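Local coordinates for protein Rho guanine nucleotide exchange factor 12 (Homo sapiens, PDB 1TXD) that acts as a guanine nucleotide exchange factor for the RhoA GTPase, here represented by its DH and PH domains, at residues 57-62 / 140-145. The protein carries 1 engineered substitution. Residues are numbered along the deposited sequence; the frame is centred on the assembly and turned at random.
Sequences EGILSP and KKDSRF
I59 packs against D142, R144 and F145, and L60 against F145, at one end of the helical DH domain. I59 and L60 sit in the loop between helices 20-57 and 62-69. D142 is the N-cap of helix 143-154, and R144 and F145 lie in its first turn.

The apolar part centres on F145. I59 CG2 lies near the plane of the F145 ring, at its edge, and is 3.6 Å from F145 CB. This methyl group is anti to the I59 backbone N, which turns it to the helix start. L60 CD2 approaches F145 CD1 obliquely at 3.7 Å. I68 of helix 62-69 and R138 of helix 128-141 touch both L60 and F145, so the pair is buried between helices.

A bend at chi3 (40°) turns the guanidinium of R144 across the I59 side chain. I59 CG1 lies 4.3 Å above the guanidinium plane, offset toward its rim. I59 CD1 is modelled implausibly close to this group, and its exact position is doubtful. E57 OE2 stays 5.9 Å from R144 NH2, so any attraction between these opposite charges acts at a distance.

The polar part runs through D142. D142 OD1 accepts from R144 N at 2.9 Å, from above the carboxylate plane. With an alanine in place of D142, R144 N is likely to lose its cap and the bridging water its acceptor on the helix side. That water donates to both segments, to D142 OD2 and, at 2.7 Å, to I59 O.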
loop_
_atom_site.group_PDB
_atom_site.type_symbol
_atom_site.label_atom_id
_atom_site.label_comp_id
_atom_site.label_asym_id
_atom_site.label_seq_id
_atom_site.Cartn_x
_atom_site.Cartn_y
_atom_site.Cartn_z
ATOM N N GLU A 57 22.499 16.247 5.852
ATOM C CA GLU A 57 22.212 17.660 6.124
ATOM C C GLU A 57 21.539 17.794 7.489
ATOM O O GLU A 57 21.549 18.844 8.089
ATOM C CB GLU A 57 21.411 18.310 4.967
ATOM C CG GLU A 57 22.375 18.818 3.871
ATOM C CD GLU A 57 21.745 19.183 2.523
ATOM O OE1 GLU A 57 22.462 19.062 1.508
ATOM O OE2 GLU A 57 20.556 19.591 2.446
ATOM N N GLY A 58 20.968 16.704 7.988
ATOM C CA GLY A 58 20.362 16.712 9.317
ATOM C C GLY A 58 19.060 17.470 9.420
ATOM O O GLY A 58 18.689 17.847 10.517
ATOM N N ILE A 59 18.382 17.652 8.284
ATOM C CA ILE A 59 17.124 18.381 8.165
ATOM C C ILE A 59 15.956 17.645 8.823
ATOM O O ILE A 59 15.046 18.301 9.341
ATOM C CB ILE A 59 16.702 18.528 6.621
ATOM C CG1 ILE A 59 17.684 19.302 5.788
ATOM C CG2 ILE A 59 15.287 19.077 6.476
ATOM C CD1 ILE A 59 18.282 20.476 6.480
ATOM N N LEU A 60 15.933 16.312 8.667
ATOM C CA LEU A 60 14.924 15.463 9.263
ATOM C C LEU A 60 15.361 14.826 10.572
ATOM O O LEU A 60 16.526 14.596 10.838
ATOM C CB LEU A 60 14.468 14.367 8.308
ATOM C CG LEU A 60 13.979 14.873 6.921
ATOM C CD1 LEU A 60 13.822 13.709 6.036
ATOM C CD2 LEU A 60 12.738 15.683 7.037
ATOM N N SER A 61 14.381 14.589 11.410
ATOM C CA SER A 61 14.566 13.880 12.690
ATOM C C SER A 61 14.673 12.382 12.441
ATOM O O SER A 61 14.283 11.925 11.358
ATOM C CB SER A 61 13.390 14.184 13.581
ATOM O OG SER A 61 12.250 13.488 13.152
ATOM N N PRO A 62 15.096 11.606 13.446
ATOM C CA PRO A 62 15.118 10.152 13.315
ATOM C C PRO A 62 13.740 9.628 12.906
ATOM O O PRO A 62 13.673 8.827 12.007
ATOM C CB PRO A 62 15.558 9.663 14.714
ATOM C CG PRO A 62 16.469 10.755 15.194
ATOM C CD PRO A 62 15.697 12.023 14.727
ATOM N N LYS A 140 5.469 21.472 3.545
ATOM C CA LYS A 140 4.508 22.472 3.935
ATOM C C LYS A 140 4.936 23.271 5.194
ATOM O O LYS A 140 4.597 24.446 5.325
ATOM C CB LYS A 140 3.143 21.778 4.146
ATOM C CG LYS A 140 2.025 22.670 4.680
ATOM C CD LYS A 140 0.873 21.831 5.337
ATOM C CE LYS A 140 0.274 22.543 6.585
ATOM N NZ LYS A 140 -1.116 23.082 6.350
ATOM N N LYS A 141 5.712 22.646 6.073
ATOM C CA LYS A 141 6.070 23.232 7.338
ATOM C C LYS A 141 7.513 23.608 7.442
ATOM O O LYS A 141 7.841 24.427 8.270
ATOM C CB LYS A 141 5.884 22.236 8.446
ATOM C CG LYS A 141 4.488 21.992 8.874
ATOM C CD LYS A 141 4.468 20.525 9.377
ATOM C CE LYS A 141 3.318 20.267 10.171
ATOM N NZ LYS A 141 3.065 18.887 10.401
ATOM N N ASP A 142 8.393 22.989 6.651
ATOM C CA ASP A 142 9.858 23.207 6.818
ATOM C C ASP A 142 10.582 23.672 5.538
ATOM O O ASP A 142 10.993 22.833 4.698
ATOM C CB ASP A 142 10.510 21.921 7.293
ATOM C CG ASP A 142 11.979 22.069 7.496
ATOM O OD1 ASP A 142 12.583 23.181 7.376
ATOM O OD2 ASP A 142 12.627 21.109 7.816
ATOM N N SER A 143 10.810 24.978 5.429
ATOM C CA SER A 143 11.541 25.545 4.319
ATOM C C SER A 143 12.817 24.793 3.920
ATOM O O SER A 143 13.113 24.691 2.754
ATOM C CB SER A 143 11.943 26.997 4.621
ATOM O OG SER A 143 10.797 27.748 4.412
ATOM N N ARG A 144 13.567 24.318 4.896
ATOM C CA ARG A 144 14.842 23.680 4.612
ATOM C C ARG A 144 14.655 22.369 3.869
ATOM O O ARG A 144 15.496 22.006 3.044
ATOM C CB ARG A 144 15.633 23.443 5.879
ATOM C CG ARG A 144 15.593 24.591 6.834
ATOM C CD ARG A 144 16.682 24.569 7.868
ATOM N NE ARG A 144 17.976 24.155 7.330
ATOM C CZ ARG A 144 18.745 23.183 7.848
ATOM N NH1 ARG A 144 18.344 22.479 8.923
ATOM N NH2 ARG A 144 19.919 22.900 7.278
ATOM N N PHE A 145 13.528 21.682 4.122
ATOM C CA PHE A 145 13.274 20.415 3.473
ATOM C C PHE A 145 12.612 20.660 2.110
ATOM O O PHE A 145 12.853 19.928 1.144
ATOM C CB PHE A 145 12.374 19.549 4.345
ATOM C CG PHE A 145 12.011 18.245 3.716
ATOM C CD1 PHE A 145 12.924 17.209 3.681
ATOM C CD2 PHE A 145 10.775 18.057 3.143
ATOM C CE1 PHE A 145 12.620 16.001 3.106
ATOM C CE2 PHE A 145 10.452 16.854 2.581
ATOM C CZ PHE A 145 11.377 15.810 2.562
HETATM O O HOH W 1 14.055 20.802 9.858
#